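Local coordinates for interpain A (Prevotella intermedia, PDB 3BB7), which probably acts as a cysteine peptidase of the C10 family, here as a proenzyme fragment carrying its prodomain and catalytic domain with the nucleophile replaced, at residues V25-D29 against D30-E34; K56-D59 against E60-N64; L185-H188 against C189-S193. The protein carries 1 engineered substitution. All blocks are in the same frame, centred on the assembly; numbering follows the deposited sequence.

Contact 1: residues V25-D29 against D30-E34; sequences VISAD and DLAPE
Ser27 meets Pro33 and Glu34 where the connection between the antiparallel strands 23-26 and 35-39 folds back on itself, a loop whose far end is a type I beta turn from Asp29 to Ala32. The hydroxyl of Ser27 donates to Pro33 O at a short 2.6 Å, approaching from above the carbonyl plane. Its OG sits between the backbone N and the carbonyl carbon (chi1 71°), and from there it also faces Ala32 CB. The backbone N of the same Ser27 gives a straight bond to the next carbonyl, Glu34 O, 2.8 Å long and in the carbonyl plane. Beside it the chain of Ile26 runs alongside that of Glu34, CG2 against CG at 3.9 Å.

The turn is closed by Ala32 N bonding to Asp29 O over 3.2 Å. Asp29 holds it a second time through its side chain: OD1 accepts the N-H of Leu31 with its anti lone pair at 3.0 Å, an Asx turn, which ties the carboxylate to the N-H of the third turn residue.

Two waters fill out the bonding. One accepts from Asp29 N and donates to both Ser27 OG and Ala32 O, tying the middle of the loop together, so that Ser27 OG is both donor and acceptor. Farther out, Ser27 packs on Ile62 and Asp29 on Val66, both of helix 49-68, while Val25 pairs with Leu36 and Gly37. The other water bridges Ser27 O to the Glu34 carboxylate, with 2.7 Å between the water oxygen and Glu34 OE2.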
loop_
_atom_site.group_PDB
_atom_site.type_symbol
_atom_site.label_atom_id
_atom_site.label_comp_id
_atom_site.label_asym_id
_atom_site.label_seq_id
_atom_site.Cartn_x
_atom_site.Cartn_y
_atom_site.Cartn_z
ATOM N N VAL A 25 -6.034 -11.581 13.232
ATOM C CA VAL A 25 -5.376 -10.749 14.235
ATOM C C VAL A 25 -6.511 -10.315 15.160
ATOM O O VAL A 25 -7.525 -9.757 14.710
ATOM C CB VAL A 25 -4.658 -9.565 13.620
ATOM C CG1 VAL A 25 -3.923 -8.781 14.718
ATOM C CG2 VAL A 25 -3.692 -10.037 12.497
ATOM N N ILE A 26 -6.335 -10.623 16.443
ATOM C CA ILE A 26 -7.390 -10.575 17.466
ATOM C C ILE A 26 -6.941 -9.722 18.660
ATOM O O ILE A 26 -5.820 -9.887 19.152
ATOM C CB ILE A 26 -7.678 -12.040 17.948
ATOM C CG1 ILE A 26 -8.234 -12.903 16.794
ATOM C CG2 ILE A 26 -8.534 -12.114 19.232
ATOM C CD1 ILE A 26 -9.435 -12.364 16.185
ATOM N N SER A 27 -7.807 -8.806 19.105
ATOM C CA SER A 27 -7.573 -8.026 20.340
ATOM C C SER A 27 -8.321 -8.670 21.479
ATOM O O SER A 27 -9.098 -9.597 21.263
ATOM C CB SER A 27 -8.085 -6.590 20.184
ATOM O OG SER A 27 -9.510 -6.571 20.165
ATOM N N ALA A 28 -8.084 -8.194 22.697
ATOM C CA ALA A 28 -8.809 -8.684 23.863
ATOM C C ALA A 28 -8.947 -7.555 24.848
ATOM O O ALA A 28 -8.131 -7.401 25.769
ATOM C CB ALA A 28 -8.123 -9.905 24.487
ATOM N N ASP A 29 -9.954 -6.728 24.592
ATOM C CA ASP A 29 -10.231 -5.575 25.428
ATOM C C ASP A 29 -11.649 -5.092 25.247
ATOM O O ASP A 29 -12.151 -5.069 24.131
ATOM C CB ASP A 29 -9.314 -4.421 25.083
ATOM C CG ASP A 29 -9.147 -3.493 26.244
ATOM O OD1 ASP A 29 -10.092 -2.657 26.504
ATOM O OD2 ASP A 29 -8.097 -3.663 26.925
ATOM N N ASP A 30 -12.287 -4.664 26.333
ATOM C CA ASP A 30 -13.652 -4.191 26.234
ATOM C C ASP A 30 -13.786 -2.977 25.327
ATOM O O ASP A 30 -14.865 -2.748 24.787
ATOM C CB ASP A 30 -14.195 -3.900 27.618
ATOM C CG ASP A 30 -14.565 -5.178 28.352
ATOM O OD1 ASP A 30 -15.688 -5.692 28.116
ATOM O OD2 ASP A 30 -13.728 -5.700 29.141
ATOM N N LEU A 31 -12.700 -2.226 25.160
ATOM C CA LEU A 31 -12.715 -0.985 24.385
ATOM C C LEU A 31 -12.279 -1.110 22.933
ATOM O O LEU A 31 -12.213 -0.101 22.217
ATOM C CB LEU A 31 -11.841 0.062 25.076
ATOM C CG LEU A 31 -12.325 0.475 26.470
ATOM C CD1 LEU A 31 -11.256 1.241 27.253
ATOM C CD2 LEU A 31 -13.584 1.320 26.359
ATOM N N ALA A 32 -11.992 -2.333 22.499
ATOM C CA ALA A 32 -11.589 -2.590 21.113
ATOM C C ALA A 32 -12.450 -3.682 20.491
ATOM O O ALA A 32 -12.846 -4.621 21.173
ATOM C CB ALA A 32 -10.142 -3.030 21.065
ATOM N N PRO A 33 -12.704 -3.585 19.170
ATOM C CA PRO A 33 -13.369 -4.719 18.516
ATOM C C PRO A 33 -12.417 -5.906 18.492
ATOM O O PRO A 33 -11.202 -5.712 18.365
ATOM C CB PRO A 33 -13.615 -4.225 17.095
ATOM C CG PRO A 33 -12.622 -3.134 16.889
ATOM C CD PRO A 33 -12.362 -2.503 18.222
ATOM N N GLU A 34 -12.952 -7.121 18.611
ATOM C CA GLU A 34 -12.111 -8.292 18.736
ATOM C C GLU A 34 -11.324 -8.567 17.444
ATOM O O GLU A 34 -10.119 -8.730 17.468
ATOM C CB GLU A 34 -12.968 -9.494 19.074
ATOM C CG GLU A 34 -12.130 -10.716 19.409
ATOM C CD GLU A 34 -12.930 -11.924 19.836
ATOM O OE1 GLU A 34 -13.975 -12.255 19.208
ATOM O OE2 GLU A 34 -12.468 -12.570 20.801
HETATM O O HOH W 1 -10.439 -11.831 22.388
HETATM O O HOH W 2 -11.424 -6.992 22.101
#

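Contact 2: residues K56-D59 against E60-N64; sequences KAID and EVITN
Ile58 and Ile62, one helical turn apart, touch through CG2 of the first and CD1 of the second, 3.8 Å apart, with the two side chains crossing at a slant. In Ile62 the CG1 branch lies beside the backbone N and the chain then extends (chi2 175°), which carries CD1 back along the helix to the earlier isoleucine. Ile58 is bent at the same point (chi2 -72°), and it is its CG2 branch that presents itself to Ile62. Both residues rest on Leu36 of strand 35-39.

Val61 nestles its methyls among carbonyls of the preceding turn: CG2 is 3.4 Å from Ile58 O, and CG1 3.5 Å from Ala57 O. All this belongs to the middle of helix 49-68, within the Spi-inhibitor-like prodomain, where the i to i+4 backbone bonds run unbroken from Glu60 N to Lys56 O through to Thr63 N to Asp59 O at 3.0 Å.

On another face Thr63 has its OG1 turned in between the backbone N and the carbonyl carbon (chi1 64°). This puts the hydroxyl 3.1 Å from Asp59 O, with Glu60 O equally near; which of the two receives its proton is not settled. Asp59 turns its CG away from its own backbone N, and OD2 bonds to Thr12 OG1, near the CG2 methyl of Thr63. Glu60 stretches out fully to CD, and its two carboxylate oxygens separately take the backbone N-H groups of Phe307 and Thr308, pinning the helix to the loop that holds Phe307 and Thr308.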
loop_
_atom_site.group_PDB
_atom_site.type_symbol
_atom_site.label_atom_id
_atom_site.label_comp_id
_atom_site.label_asym_id
_atom_site.label_seq_id
_atom_site.Cartn_x
_atom_site.Cartn_y
_atom_site.Cartn_z
ATOM N N LYS A 56 1.996 -1.746 14.542
ATOM C CA LYS A 56 2.419 -0.691 15.494
ATOM C C LYS A 56 1.298 0.338 15.733
ATOM O O LYS A 56 1.037 0.740 16.877
ATOM C CB LYS A 56 3.698 -0.011 14.989
ATOM C CG LYS A 56 4.933 -0.929 15.058
ATOM C CD LYS A 56 6.219 -0.165 14.792
ATOM C CE LYS A 56 7.424 -0.911 15.375
ATOM N NZ LYS A 56 8.669 -0.062 15.463
ATOM N N ALA A 57 0.616 0.725 14.660
ATOM C CA ALA A 57 -0.524 1.647 14.727
ATOM C C ALA A 57 -1.701 1.038 15.530
ATOM O O ALA A 57 -2.307 1.722 16.365
ATOM C CB ALA A 57 -0.970 2.000 13.311
ATOM N N ILE A 58 -1.972 -0.248 15.321
ATOM C CA ILE A 58 -2.999 -0.950 16.114
ATOM C C ILE A 58 -2.645 -0.935 17.595
ATOM O O ILE A 58 -3.471 -0.569 18.445
ATOM C CB ILE A 58 -3.152 -2.396 15.574
ATOM C CG1 ILE A 58 -3.881 -2.407 14.215
ATOM C CG2 ILE A 58 -3.831 -3.330 16.583
ATOM C CD1 ILE A 58 -5.394 -2.105 14.257
ATOM N N ASP A 59 -1.419 -1.333 17.910
ATOM C CA ASP A 59 -0.952 -1.315 19.300
ATOM C C ASP A 59 -1.121 0.082 19.918
ATOM O O ASP A 59 -1.634 0.196 21.030
ATOM C CB ASP A 59 0.503 -1.806 19.381
ATOM C CG ASP A 59 1.049 -1.733 20.780
ATOM O OD1 ASP A 59 1.707 -0.716 21.084
ATOM O OD2 ASP A 59 0.792 -2.673 21.574
ATOM N N GLU A 60 -0.741 1.140 19.177
ATOM C CA GLU A 60 -0.849 2.517 19.640
ATOM C C GLU A 60 -2.302 2.893 19.916
ATOM O O GLU A 60 -2.621 3.462 20.967
ATOM C CB GLU A 60 -0.256 3.431 18.570
ATOM C CG GLU A 60 -0.201 4.897 18.923
ATOM C CD GLU A 60 0.377 5.695 17.773
ATOM O OE1 GLU A 60 1.586 6.056 17.825
ATOM O OE2 GLU A 60 -0.375 5.935 16.810
ATOM N N VAL A 61 -3.205 2.569 18.996
ATOM C CA VAL A 61 -4.601 3.008 19.232
ATOM C C VAL A 61 -5.299 2.251 20.340
ATOM O O VAL A 61 -6.092 2.834 21.092
ATOM C CB VAL A 61 -5.497 3.037 17.950
ATOM C CG1 VAL A 61 -4.876 3.973 16.914
ATOM C CG2 VAL A 61 -5.756 1.670 17.356
ATOM N N ILE A 62 -4.997 0.964 20.458
ATOM C CA ILE A 62 -5.581 0.198 21.520
ATOM C C ILE A 62 -5.077 0.717 22.886
ATOM O O ILE A 62 -5.879 0.924 23.825
ATOM C CB ILE A 62 -5.347 -1.336 21.352
ATOM C CG1 ILE A 62 -6.100 -1.838 20.112
ATOM C CG2 ILE A 62 -5.824 -2.094 22.602
ATOM C CD1 ILE A 62 -5.875 -3.302 19.753
ATOM N N THR A 63 -3.770 0.927 23.016
ATOM C CA THR A 63 -3.260 1.432 24.283
ATOM C C THR A 63 -3.815 2.835 24.586
ATOM O O THR A 63 -4.176 3.131 25.727
ATOM C CB THR A 63 -1.731 1.370 24.366
ATOM O OG1 THR A 63 -1.152 2.211 23.385
ATOM C CG2 THR A 63 -1.256 -0.064 24.138
ATOM N N ASN A 64 -3.950 3.673 23.562
ATOM C CA ASN A 64 -4.487 4.995 23.810
ATOM C C ASN A 64 -5.974 4.948 24.204
ATOM O O ASN A 64 -6.410 5.679 25.094
ATOM C CB ASN A 64 -4.347 5.854 22.546
ATOM C CG ASN A 64 -4.959 7.252 22.702
ATOM O OD1 ASN A 64 -6.090 7.504 22.261
ATOM N ND2 ASN A 64 -4.213 8.161 23.322
#

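Contact 3: residues L185-H188 against C189-S193; sequences LMLH and CGVAS
Leu185 and Cys189 meet by apolar contact on the last turns of helix 176-192 in the C10 peptidase domain, Leu185 CD1 standing 4.0 Å from Cys189 SG. The leucine starts on the side of its carbonyl carbon (chi1 179°) and then bends, so that its CD1 methyl is carried up the helix while the backbone bond to CB leads away. Two residues further along, Leu187 and Val191 repeat the spacing side by side and pointing the same way, with Leu187 CD1 and Val191 CG2 also 4.0 Å apart. Both of these lie on Ile152 of strand 150-154, whereas Leu185 and Cys189 face helix 116-128 at Ala122 and Thr121.

The backbone contributes four firm i to i+4 hydrogen bonds. The straightest is Val191 N to Leu187 O, 2.9 Å with an angle of 177° at the hydrogen. Ala192 N to His188 O is the last firm one. Beyond it Ser193 leaves helical geometry, and its N bonds to Gly190 O (i to i+3) and only weakly to Cys189 O.

Ser193 OG turns back to Cys189 O, 2.9 Å away and nearly in line with the carbonyl, so the hydroxyl occupies a backbone acceptor at the helix end. His188 puts its ring outward from the helix, the edge of the ring against Leu187 CG; ND1 hydrogen-bonds Tyr161 OH, and the rings of Phe156 and Tyr161 meet it at steep angles.

The chemistry is thus of a buried helix end: methyl and sulfur surfaces meet neighbouring secondary structure, while the serine hydroxyl satisfies a carbonyl there, and the tyrosine bond and two aromatic neighbours probably fix the rotation of the imidazole.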
loop_
_atom_site.group_PDB
_atom_site.type_symbol
_atom_site.label_atom_id
_atom_site.label_comp_id
_atom_site.label_asym_id
_atom_site.label_seq_id
_atom_site.Cartn_x
_atom_site.Cartn_y
_atom_site.Cartn_z
ATOM N N LEU A 185 7.705 -0.130 -15.345
ATOM C CA LEU A 185 6.636 0.542 -14.624
ATOM C C LEU A 185 7.064 0.922 -13.191
ATOM O O LEU A 185 6.833 2.050 -12.740
ATOM C CB LEU A 185 5.376 -0.338 -14.623
ATOM C CG LEU A 185 4.157 0.227 -13.885
ATOM C CD1 LEU A 185 3.669 1.551 -14.562
ATOM C CD2 LEU A 185 3.032 -0.778 -13.840
ATOM N N MET A 186 7.727 -0.005 -12.491
ATOM C CA MET A 186 8.217 0.254 -11.123
ATOM C C MET A 186 9.200 1.417 -11.100
ATOM O O MET A 186 9.082 2.304 -10.268
ATOM C CB MET A 186 8.932 -0.984 -10.587
ATOM C CG MET A 186 8.014 -2.126 -10.237
ATOM S SD MET A 186 7.139 -1.806 -8.691
ATOM C CE MET A 186 6.101 -3.263 -8.606
ATOM N N LEU A 187 10.154 1.413 -12.045
ATOM C CA LEU A 187 11.158 2.469 -12.098
ATOM C C LEU A 187 10.463 3.807 -12.364
ATOM O O LEU A 187 10.711 4.798 -11.691
ATOM C CB LEU A 187 12.160 2.156 -13.198
ATOM C CG LEU A 187 12.970 3.327 -13.757
ATOM C CD1 LEU A 187 13.951 3.659 -12.733
ATOM C CD2 LEU A 187 13.643 2.933 -15.058
ATOM N N HIS A 188 9.536 3.819 -13.313
ATOM C CA HIS A 188 8.874 5.072 -13.668
ATOM C C HIS A 188 8.021 5.598 -12.524
ATOM O O HIS A 188 8.024 6.812 -12.254
ATOM C CB HIS A 188 8.065 4.873 -14.931
ATOM C CG HIS A 188 8.910 4.781 -16.157
ATOM N ND1 HIS A 188 8.463 5.212 -17.388
ATOM C CD2 HIS A 188 10.191 4.361 -16.336
ATOM C CE1 HIS A 188 9.419 5.018 -18.287
ATOM N NE2 HIS A 188 10.485 4.531 -17.672
ATOM N N CYS A 189 7.346 4.693 -11.811
ATOM C CA CYS A 189 6.538 5.131 -10.648
ATOM C C CYS A 189 7.429 5.722 -9.573
ATOM O O CYS A 189 7.028 6.714 -8.918
ATOM C CB CYS A 189 5.720 3.979 -10.081
ATOM S SG CYS A 189 4.348 3.497 -11.163
ATOM N N GLY A 190 8.608 5.123 -9.359
ATOM C CA GLY A 190 9.542 5.696 -8.367
ATOM C C GLY A 190 10.063 7.067 -8.787
ATOM O O GLY A 190 10.048 8.033 -7.994
ATOM N N VAL A 191 10.591 7.172 -10.009
ATOM C CA VAL A 191 11.146 8.454 -10.471
ATOM C C VAL A 191 10.059 9.546 -10.429
ATOM O O VAL A 191 10.301 10.674 -9.989
ATOM C CB VAL A 191 11.742 8.308 -11.874
ATOM C CG1 VAL A 191 12.091 9.684 -12.456
ATOM C CG2 VAL A 191 12.979 7.381 -11.805
ATOM N N ALA A 192 8.850 9.213 -10.880
ATOM C CA ALA A 192 7.712 10.163 -10.832
ATOM C C ALA A 192 7.401 10.649 -9.415
ATOM O O ALA A 192 6.942 11.787 -9.238
ATOM C CB ALA A 192 6.488 9.555 -11.426
ATOM N N SER A 193 7.682 9.809 -8.415
ATOM C CA SER A 193 7.384 10.103 -7.024
ATOM C C SER A 193 8.553 10.713 -6.296
ATOM O O SER A 193 8.508 10.860 -5.066
ATOM C CB SER A 193 6.941 8.828 -6.320
ATOM O OG SER A 193 5.725 8.342 -6.901
#

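Contacts 1 and 2 are neighbours within the prodomain, their centres about 11 Å apart, and they touch where Ser27 CB packs on Ile62 CD1 at 4.0 Å; the strand connection thus sits directly on the helix. Contact 3 belongs to the peptidase domain on the opposite side of the chain's centre, about 32 Å from contact 2 and 39 Å from contact 1 between centres. Contacts 2 and 3 both approach the predicted catalytic residues: the side chain of Ala57 is about 7 Å from that of His267, and that of Met186 about 9 Å from the engineered Ala116, which replaces the nucleophile. Contact 1 lies away from these residues.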